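Local coordinates for protein serine protease inhibitor (Thermoanaerobacter tengcongensis, PDB 2PEF) that probably inhibits serine-type endopeptidases, as serpins generally do, and is captured here in the latent state, at residues A[31-36]-A[310-315]; A[94-99]-A[159-164]; A[10-15]-A[61-66]. One frame throughout, in Å; residues are numbered along the deposited sequence.

In the fold
From the N terminus, helix 7-22 supplies 10-15, and the chain then passes through 31-36 before 61-66, at the end of helix 51-62, turns back to 10-15 and closes interaction 3. Next comes 94-99; strand 158-169 returns beside it, closing interaction 2 after this first loop is complete. Only at 310-315 does the chain come back to 31-36 and close interaction 1, the longest loop, which encloses interaction 2 entirely and crosses interaction 3. Interactions 1 and 2, whose centres are about 16 Å apart, both involve strands of the large serpin sheet A; interaction 3 ties together the helices near the N terminus.

Interaction 1 (A[31-36]-A[310-315]); sequences SLISPL and VLHKTF
Thr314 OG1 donates to Leu32 O at 2.7 Å, a short bond that fastens strand 310-315 to the backbone of 31-36. The hydroxyl comes from above the carbonyl plane, 49° out of it, and not along a lone pair. Leu32 lays its side chain obliquely across the same threonine, with Leu32 CD2 3.6 Å from Thr314 CB, while Thr314 CG2 faces the backbone of Ile33. Two residues earlier, His312 sets CG anti to the backbone N (chi1 -158°), which carries the imidazole out to 33-34. It arrives edge on: CE1 of His312 lies 3.0 Å from Ser34 N, which sits in the ring plane, and the same CE1 is 3.6 Å from Ile33 CB, where the two side chains cross at about a right angle. His312 NE2 adds a weak bond to Ser34 O, 3.3 Å long and bent to 128°. His312 ND1 is buried with no polar partner in the model. The place is the shutter region of the serpin fold, where the start of helix 35-46 lies beneath sheet A; strand 32-33 pairs with 362-372, whereas 310-318 belongs to sheet A, so the two segments cross steeply instead of pairing. In this latent form strand 322-331, the inserted reactive-centre loop, runs beside 310-318, and its Ala327 touches both Ser34 and Thr314. Ser34 caps helix 35-46 through OG, which also bonds to Ile364 O. Packing is close where His312 and Thr314 meet 32-34, all buried, and looser on the strand's other side. There Lys313 and Phe315, partly exposed, turn from 31-36; Lys313 NZ reaches Lys147 O, and Phe315 rests on Met144. Across the contact, Phe315 is met mainly at its backbone, where its carbonyl carbon C lies 3.7 Å from Leu32 CD2.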
loop_
_atom_site.group_PDB
_atom_site.type_symbol
_atom_site.label_atom_id
_atom_site.label_comp_id
_atom_site.label_asym_id
_atom_site.label_seq_id
_atom_site.Cartn_x
_atom_site.Cartn_y
_atom_site.Cartn_z
ATOM N N SER A 31 10.909 -4.345 2.898
ATOM C CA SER A 31 9.980 -3.263 2.618
ATOM C C SER A 31 8.611 -3.805 2.221
ATOM O O SER A 31 8.499 -4.920 1.695
ATOM C CB SER A 31 10.541 -2.371 1.509
ATOM O OG SER A 31 11.825 -1.890 1.866
ATOM N N LEU A 32 7.571 -3.024 2.490
ATOM C CA LEU A 32 6.215 -3.370 2.065
ATOM C C LEU A 32 5.373 -2.119 1.998
ATOM O O LEU A 32 5.262 -1.390 2.981
ATOM C CB LEU A 32 5.563 -4.355 3.031
ATOM C CG LEU A 32 4.114 -4.761 2.726
ATOM C CD1 LEU A 32 4.009 -5.627 1.466
ATOM C CD2 LEU A 32 3.513 -5.481 3.910
ATOM N N ILE A 33 4.784 -1.867 0.837
ATOM C CA ILE A 33 3.847 -0.759 0.715
ATOM C C ILE A 33 2.563 -1.218 0.044
ATOM O O ILE A 33 2.555 -2.204 -0.698
ATOM C CB ILE A 33 4.442 0.474 -0.023
ATOM C CG1 ILE A 33 4.685 0.183 -1.505
ATOM C CG2 ILE A 33 5.715 0.983 0.684
ATOM C CD1 ILE A 33 4.660 1.430 -2.369
ATOM N N SER A 34 1.476 -0.517 0.351
ATOM C CA SER A 34 0.235 -0.644 -0.395
ATOM C C SER A 34 -0.000 0.631 -1.181
ATOM O O SER A 34 -0.392 1.654 -0.605
ATOM C CB SER A 34 -0.951 -0.899 0.531
ATOM O OG SER A 34 -2.162 -0.873 -0.193
ATOM N N PRO A 35 0.253 0.585 -2.499
ATOM C CA PRO A 35 -0.007 1.747 -3.341
ATOM C C PRO A 35 -1.476 2.158 -3.288
ATOM O O PRO A 35 -1.773 3.351 -3.296
ATOM C CB PRO A 35 0.382 1.261 -4.737
ATOM C CG PRO A 35 1.337 0.145 -4.498
ATOM C CD PRO A 35 0.828 -0.533 -3.272
ATOM N N LEU A 36 -2.377 1.179 -3.212
ATOM C CA LEU A 36 -3.812 1.445 -3.108
ATOM C C LEU A 36 -4.128 2.310 -1.889
ATOM O O LEU A 36 -4.814 3.317 -2.006
ATOM C CB LEU A 36 -4.618 0.142 -3.046
ATOM C CG LEU A 36 -6.142 0.270 -2.917
ATOM C CD1 LEU A 36 -6.759 1.047 -4.087
ATOM C CD2 LEU A 36 -6.770 -1.110 -2.784
ATOM N N VAL A 310 3.160 12.431 5.733
ATOM C CA VAL A 310 2.385 11.322 5.195
ATOM C C VAL A 310 3.073 10.051 5.684
ATOM O O VAL A 310 4.225 9.781 5.328
ATOM C CB VAL A 310 2.300 11.363 3.649
ATOM C CG1 VAL A 310 1.553 10.143 3.116
ATOM C CG2 VAL A 310 1.612 12.642 3.184
ATOM N N LEU A 311 2.371 9.296 6.524
ATOM C CA LEU A 311 2.929 8.098 7.146
ATOM C C LEU A 311 2.234 6.848 6.623
ATOM O O LEU A 311 1.017 6.831 6.456
ATOM C CB LEU A 311 2.807 8.181 8.670
ATOM C CG LEU A 311 3.521 7.144 9.549
ATOM C CD1 LEU A 311 5.036 7.305 9.493
ATOM C CD2 LEU A 311 3.027 7.239 10.988
ATOM N N HIS A 312 3.029 5.810 6.377
ATOM C CA HIS A 312 2.555 4.546 5.840
ATOM C C HIS A 312 3.024 3.420 6.756
ATOM O O HIS A 312 4.207 3.335 7.065
ATOM C CB HIS A 312 3.122 4.345 4.429
ATOM C CG HIS A 312 2.339 3.386 3.589
ATOM N ND1 HIS A 312 2.861 2.207 3.106
ATOM C CD2 HIS A 312 1.067 3.445 3.134
ATOM C CE1 HIS A 312 1.940 1.581 2.392
ATOM N NE2 HIS A 312 0.843 2.312 2.395
ATOM N N LYS A 313 2.090 2.579 7.198
ATOM C CA LYS A 313 2.399 1.408 8.024
ATOM C C LYS A 313 1.803 0.182 7.366
ATOM O O LYS A 313 0.640 0.192 6.964
ATOM C CB LYS A 313 1.818 1.543 9.434
ATOM C CG LYS A 313 2.530 2.521 10.344
ATOM C CD LYS A 313 2.105 2.342 11.811
ATOM C CE LYS A 313 2.539 0.992 12.381
ATOM N NZ LYS A 313 2.423 0.944 13.870
ATOM N N THR A 314 2.595 -0.880 7.261
ATOM C CA THR A 314 2.121 -2.104 6.633
ATOM C C THR A 314 2.502 -3.336 7.439
ATOM O O THR A 314 3.406 -3.294 8.273
ATOM C CB THR A 314 2.681 -2.272 5.218
ATOM O OG1 THR A 314 4.111 -2.213 5.274
ATOM C CG2 THR A 314 2.158 -1.177 4.289
ATOM N N PHE A 315 1.799 -4.429 7.162
ATOM C CA PHE A 315 2.032 -5.717 7.795
ATOM C C PHE A 315 1.692 -6.805 6.785
ATOM O O PHE A 315 0.754 -6.655 6.003
ATOM C CB PHE A 315 1.141 -5.867 9.035
ATOM C CG PHE A 315 1.069 -7.272 9.565
ATOM C CD1 PHE A 315 1.982 -7.724 10.514
ATOM C CD2 PHE A 315 0.087 -8.150 9.109
ATOM C CE1 PHE A 315 1.919 -9.027 10.998
ATOM C CE2 PHE A 315 0.015 -9.457 9.591
ATOM C CZ PHE A 315 0.933 -9.895 10.535
#

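Interaction 2 (A[94-99]-A[159-164]); sequences SIWFKE and YLINAV
Trp96 and Ile161 cross obliquely on one face of an antiparallel strand pair, with Trp96 NE1 3.6 Å from Ile161 CD1. The indole is set with CG anti to the carbonyl carbon (chi1 -56°), which lays its pyrrole side back along its own strand toward Ser94. There NE1 of Trp96 donates to Ser94 OG at 2.9 Å, the acceptor lying somewhat out of the ring plane. Ser94 makes this possible by holding OG between its backbone N and carbonyl carbon (chi1 61°), and the hydroxyl also rests against Ile161 CB. On the other face Ile95 and Leu160 lie side by side, pointing the same way; CD1 of Ile95 packs 3.7 Å from Leu160 CD2. Between the two faces the backbones pair, Ser94 with Ile161 and Trp96 with Tyr159, each through two hydrogen bonds, the shortest from Tyr159 N to Trp96 O at 2.7 Å. A leucine in place of Trp96 would probably leave Ser94 OG without its N-H donor and Phe121 without the ring stacked on it. Helix 127-140 packs on the face of Trp96 and Tyr159, helix 35-46 on that of Ile95 and Leu160. This is the pairing of neighbouring strands 87-98 and 158-169 in sheet A of the serpin fold, sandwiched here between two helices.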
loop_
_atom_site.group_PDB
_atom_site.type_symbol
_atom_site.label_atom_id
_atom_site.label_comp_id
_atom_site.label_asym_id
_atom_site.label_seq_id
_atom_site.Cartn_x
_atom_site.Cartn_y
_atom_site.Cartn_z
ATOM N N SER A 94 -11.315 7.402 6.722
ATOM C CA SER A 94 -11.844 8.297 7.740
ATOM C C SER A 94 -11.179 9.664 7.730
ATOM O O SER A 94 -10.042 9.818 7.279
ATOM C CB SER A 94 -11.755 7.665 9.138
ATOM O OG SER A 94 -10.419 7.382 9.492
ATOM N N ILE A 95 -11.926 10.653 8.212
ATOM C CA ILE A 95 -11.418 11.993 8.461
ATOM C C ILE A 95 -11.687 12.263 9.933
ATOM O O ILE A 95 -12.741 11.889 10.461
ATOM C CB ILE A 95 -12.156 13.075 7.610
ATOM C CG1 ILE A 95 -12.381 12.606 6.162
ATOM C CG2 ILE A 95 -11.435 14.433 7.690
ATOM C CD1 ILE A 95 -11.127 12.414 5.320
ATOM N N TRP A 96 -10.712 12.881 10.591
ATOM C CA TRP A 96 -10.829 13.282 11.985
ATOM C C TRP A 96 -10.478 14.760 12.042
ATOM O O TRP A 96 -9.403 15.159 11.599
ATOM C CB TRP A 96 -9.848 12.485 12.857
ATOM C CG TRP A 96 -9.994 10.991 12.750
ATOM C CD1 TRP A 96 -9.611 10.199 11.705
ATOM C CD2 TRP A 96 -10.543 10.113 13.738
ATOM N NE1 TRP A 96 -9.904 8.882 11.972
ATOM C CE2 TRP A 96 -10.472 8.799 13.217
ATOM C CE3 TRP A 96 -11.085 10.307 15.017
ATOM C CZ2 TRP A 96 -10.928 7.686 13.926
ATOM C CZ3 TRP A 96 -11.541 9.198 15.722
ATOM C CH2 TRP A 96 -11.456 7.904 15.174
ATOM N N PHE A 97 -11.397 15.575 12.556
ATOM C CA PHE A 97 -11.147 17.013 12.660
ATOM C C PHE A 97 -11.468 17.576 14.044
ATOM O O PHE A 97 -12.390 17.108 14.719
ATOM C CB PHE A 97 -11.860 17.801 11.547
ATOM C CG PHE A 97 -13.363 17.796 11.647
ATOM C CD1 PHE A 97 -14.028 18.765 12.392
ATOM C CD2 PHE A 97 -14.113 16.830 10.984
ATOM C CE1 PHE A 97 -15.419 18.768 12.484
ATOM C CE2 PHE A 97 -15.508 16.828 11.070
ATOM C CZ PHE A 97 -16.159 17.798 11.820
ATOM N N LYS A 98 -10.694 18.580 14.449
ATOM C CA LYS A 98 -10.852 19.228 15.746
ATOM C C LYS A 98 -11.995 20.239 15.700
ATOM O O LYS A 98 -11.834 21.350 15.193
ATOM C CB LYS A 98 -9.545 19.905 16.168
ATOM C CG LYS A 98 -9.553 20.430 17.590
ATOM C CD LYS A 98 -8.200 21.006 17.966
ATOM C CE LYS A 98 -8.198 21.503 19.396
ATOM N NZ LYS A 98 -6.936 22.223 19.714
ATOM N N GLU A 99 -13.138 19.833 16.250
ATOM C CA GLU A 99 -14.392 20.595 16.178
ATOM C C GLU A 99 -14.298 22.061 16.616
ATOM O O GLU A 99 -14.959 22.928 16.038
ATOM C CB GLU A 99 -15.481 19.879 16.980
ATOM N N TYR A 159 -6.932 15.002 10.509
ATOM C CA TYR A 159 -6.231 13.837 9.993
ATOM C C TYR A 159 -7.100 13.158 8.939
ATOM O O TYR A 159 -8.327 13.117 9.063
ATOM C CB TYR A 159 -5.946 12.822 11.099
ATOM C CG TYR A 159 -5.146 13.302 12.291
ATOM C CD1 TYR A 159 -5.447 12.840 13.570
ATOM C CD2 TYR A 159 -4.082 14.197 12.148
ATOM C CE1 TYR A 159 -4.720 13.252 14.675
ATOM C CE2 TYR A 159 -3.348 14.617 13.251
ATOM C CZ TYR A 159 -3.673 14.137 14.510
ATOM O OH TYR A 159 -2.959 14.544 15.607
ATOM N N LEU A 160 -6.449 12.617 7.914
ATOM C CA LEU A 160 -7.107 11.770 6.929
ATOM C C LEU A 160 -6.403 10.422 6.974
ATOM O O LEU A 160 -5.175 10.357 6.969
ATOM C CB LEU A 160 -7.028 12.382 5.526
ATOM C CG LEU A 160 -7.586 13.802 5.353
ATOM C CD1 LEU A 160 -6.522 14.869 5.655
ATOM C CD2 LEU A 160 -8.132 14.000 3.951
ATOM N N ILE A 161 -7.183 9.350 7.041
ATOM C CA ILE A 161 -6.624 8.013 7.221
ATOM C C ILE A 161 -7.307 7.013 6.306
ATOM O O ILE A 161 -8.536 6.982 6.213
ATOM C CB ILE A 161 -6.740 7.517 8.696
ATOM C CG1 ILE A 161 -6.112 8.525 9.667
ATOM C CG2 ILE A 161 -6.075 6.142 8.854
ATOM C CD1 ILE A 161 -6.427 8.279 11.129
ATOM N N ASN A 162 -6.501 6.203 5.626
ATOM C CA ASN A 162 -7.009 5.027 4.935
ATOM C C ASN A 162 -6.470 3.744 5.557
ATOM O O ASN A 162 -5.330 3.708 6.013
ATOM C CB ASN A 162 -6.635 5.071 3.457
ATOM C CG ASN A 162 -6.843 3.738 2.770
ATOM O OD1 ASN A 162 -5.959 2.887 2.779
ATOM N ND2 ASN A 162 -8.024 3.542 2.192
ATOM N N ALA A 163 -7.295 2.701 5.557
ATOM C CA ALA A 163 -6.865 1.354 5.918
ATOM C C ALA A 163 -7.291 0.336 4.864
ATOM O O ALA A 163 -8.391 0.418 4.314
ATOM C CB ALA A 163 -7.400 0.960 7.289
ATOM N N VAL A 164 -6.394 -0.605 4.578
ATOM C CA VAL A 164 -6.667 -1.725 3.679
ATOM C C VAL A 164 -6.372 -3.020 4.432
ATOM O O VAL A 164 -5.326 -3.133 5.080
ATOM C CB VAL A 164 -5.802 -1.644 2.390
ATOM C CG1 VAL A 164 -5.922 -2.927 1.557
ATOM C CG2 VAL A 164 -6.195 -0.451 1.559
#

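Interaction 3 (A[10-15]-A[61-66]); sequences IYNTAD and LGKDIS
Asn12 holds its CG anti to the carbonyl carbon (chi1 -76°), which sends its amide out from helix 7-22 into the turn at 62-65, and Lys63, extended beyond CG, reaches back across it to Asp15. The amide nitrogen does most of the work. Asn12 ND2 donates to Asp64 OD1 at 2.9 Å, with the oxygen in the amide plane and met nearly end-on, although amide and carboxylate planes stand 59° apart. A weak second bond runs from Asn12 ND2 to Gly62 O at 2.8 Å. That carbonyl also takes Ile65 N, at 3.1 Å from Gly62 O, closing a type II' beta turn whose positive phi at Lys63 (64°) turns the chain as helix 51-62 finishes. Two bonds thus hold the amide's rotation, and apolar groups line it: CD of Lys63 is 3.5 Å from Asn12 OD1, and CD1 of Ile65 is 3.5 Å from Asn12 ND2. Beyond the amide, Lys63 NZ forms a salt bridge with Asp15 OD2 at 2.6 Å, meeting the carboxylate on its anti side and a little out of its plane. Lys63 is exposed, so solvent probably weakens this charge pair. Nearer the backbones, two waters bridge the segments. Each donates to Leu61 O; one also donates to Asn12 O, 2.9 Å from that water's oxygen, and the other to Thr13 OG1. Asp64 has a stronger partner in Lys8, whose NZ bridges OD2, so the carboxylate spans two residues of helix 7-22. Leu61 packs among Phe16 of helix 7-22, Met39 and Leu42 of helix 35-46 and Leu70 of helix 67-80, where Ile65 meets Leu70 and Tyr73. Tyr11 lies against helix 244-252; the turn joins helix 51-62 to helix 67-80 while pinned to the flank of helix 7-22.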
loop_
_atom_site.group_PDB
_atom_site.type_symbol
_atom_site.label_atom_id
_atom_site.label_comp_id
_atom_site.label_asym_id
_atom_site.label_seq_id
_atom_site.Cartn_x
_atom_site.Cartn_y
_atom_site.Cartn_z
ATOM N N ILE A 10 -5.420 2.099 -15.446
ATOM C CA ILE A 10 -4.498 1.008 -15.126
ATOM C C ILE A 10 -3.034 1.449 -15.267
ATOM O O ILE A 10 -2.259 1.343 -14.313
ATOM C CB ILE A 10 -4.788 -0.273 -15.952
ATOM C CG1 ILE A 10 -6.170 -0.830 -15.588
ATOM C CG2 ILE A 10 -3.705 -1.329 -15.715
ATOM C CD1 ILE A 10 -6.672 -1.947 -16.489
ATOM N N TYR A 11 -2.661 1.959 -16.437
ATOM C CA TYR A 11 -1.254 2.295 -16.665
ATOM C C TYR A 11 -0.780 3.534 -15.897
ATOM O O TYR A 11 0.365 3.576 -15.446
ATOM C CB TYR A 11 -0.911 2.346 -18.157
ATOM C CG TYR A 11 -0.717 0.963 -18.758
ATOM C CD1 TYR A 11 -1.744 0.340 -19.464
ATOM C CD2 TYR A 11 0.487 0.271 -18.597
ATOM C CE1 TYR A 11 -1.577 -0.927 -20.011
ATOM C CE2 TYR A 11 0.664 -1.004 -19.139
ATOM C CZ TYR A 11 -0.374 -1.596 -19.841
ATOM O OH TYR A 11 -0.210 -2.852 -20.383
ATOM N N ASN A 12 -1.659 4.518 -15.714
ATOM C CA ASN A 12 -1.331 5.667 -14.864
ATOM C C ASN A 12 -1.153 5.263 -13.396
ATOM O O ASN A 12 -0.204 5.692 -12.742
ATOM C CB ASN A 12 -2.366 6.791 -15.003
ATOM C CG ASN A 12 -2.211 7.574 -16.299
ATOM O OD1 ASN A 12 -1.566 7.119 -17.250
ATOM N ND2 ASN A 12 -2.794 8.766 -16.337
ATOM N N THR A 13 -2.044 4.410 -12.898
ATOM C CA THR A 13 -1.972 3.946 -11.508
ATOM C C THR A 13 -0.770 3.024 -11.312
ATOM O O THR A 13 -0.108 3.079 -10.272
ATOM C CB THR A 13 -3.304 3.296 -11.064
ATOM O OG1 THR A 13 -4.357 4.250 -11.235
ATOM C CG2 THR A 13 -3.258 2.856 -9.598
ATOM N N ALA A 14 -0.470 2.217 -12.332
ATOM C CA ALA A 14 0.711 1.354 -12.329
ATOM C C ALA A 14 1.985 2.182 -12.187
ATOM O O ALA A 14 2.862 1.834 -11.391
ATOM C CB ALA A 14 0.760 0.491 -13.590
ATOM N N ASP A 15 2.075 3.280 -12.948
ATOM C CA ASP A 15 3.215 4.203 -12.854
ATOM C C ASP A 15 3.373 4.791 -11.450
ATOM O O ASP A 15 4.475 4.793 -10.897
ATOM C CB ASP A 15 3.113 5.319 -13.901
ATOM C CG ASP A 15 3.749 4.938 -15.235
ATOM O OD1 ASP A 15 4.246 3.801 -15.373
ATOM O OD2 ASP A 15 3.759 5.784 -16.154
ATOM N N LEU A 61 -0.516 11.813 -8.511
ATOM C CA LEU A 61 -1.362 10.627 -8.392
ATOM C C LEU A 61 -1.832 10.047 -9.725
ATOM O O LEU A 61 -1.952 8.828 -9.863
ATOM C CB LEU A 61 -2.585 10.930 -7.526
ATOM C CG LEU A 61 -2.334 11.366 -6.080
ATOM C CD1 LEU A 61 -3.631 11.825 -5.431
ATOM C CD2 LEU A 61 -1.685 10.233 -5.283
ATOM N N GLY A 62 -2.116 10.913 -10.693
ATOM C CA GLY A 62 -2.798 10.474 -11.903
ATOM C C GLY A 62 -2.279 11.019 -13.215
ATOM O O GLY A 62 -2.842 10.714 -14.265
ATOM N N LYS A 63 -1.215 11.820 -13.151
ATOM C CA LYS A 63 -0.620 12.467 -14.332
ATOM C C LYS A 63 -1.586 13.466 -14.977
ATOM O O LYS A 63 -1.712 14.604 -14.520
ATOM C CB LYS A 63 -0.161 11.434 -15.367
ATOM C CG LYS A 63 0.859 10.429 -14.881
ATOM C CD LYS A 63 0.874 9.259 -15.836
ATOM C CE LYS A 63 2.206 8.566 -15.887
ATOM N NZ LYS A 63 2.203 7.629 -17.040
ATOM N N ASP A 64 -2.274 13.021 -16.025
ATOM C CA ASP A 64 -3.213 13.863 -16.767
ATOM C C ASP A 64 -4.659 13.719 -16.282
ATOM O O ASP A 64 -5.559 14.403 -16.781
ATOM C CB ASP A 64 -3.118 13.570 -18.269
ATOM C CG ASP A 64 -3.504 12.139 -18.621
ATOM O OD1 ASP A 64 -3.218 11.214 -17.831
ATOM O OD2 ASP A 64 -4.085 11.943 -19.707
ATOM N N ILE A 65 -4.877 12.831 -15.315
ATOM C CA ILE A 65 -6.213 12.610 -14.760
ATOM C C ILE A 65 -6.533 13.668 -13.705
ATOM O O ILE A 65 -5.756 13.886 -12.772
ATOM C CB ILE A 65 -6.366 11.181 -14.163
ATOM C CG1 ILE A 65 -6.028 10.118 -15.215
ATOM C CG2 ILE A 65 -7.783 10.968 -13.617
ATOM C CD1 ILE A 65 -5.908 8.713 -14.672
ATOM N N SER A 66 -7.681 14.325 -13.867
ATOM C CA SER A 66 -8.153 15.332 -12.914
ATOM C C SER A 66 -8.677 14.654 -11.649
ATOM O O SER A 66 -8.989 13.460 -11.667
ATOM C CB SER A 66 -9.265 16.166 -13.540
ATOM O OG SER A 66 -10.471 15.425 -13.618
HETATM O O HOH W 1 -0.149 8.451 -11.952
HETATM O O HOH W 2 -3.348 6.954 -11.591
#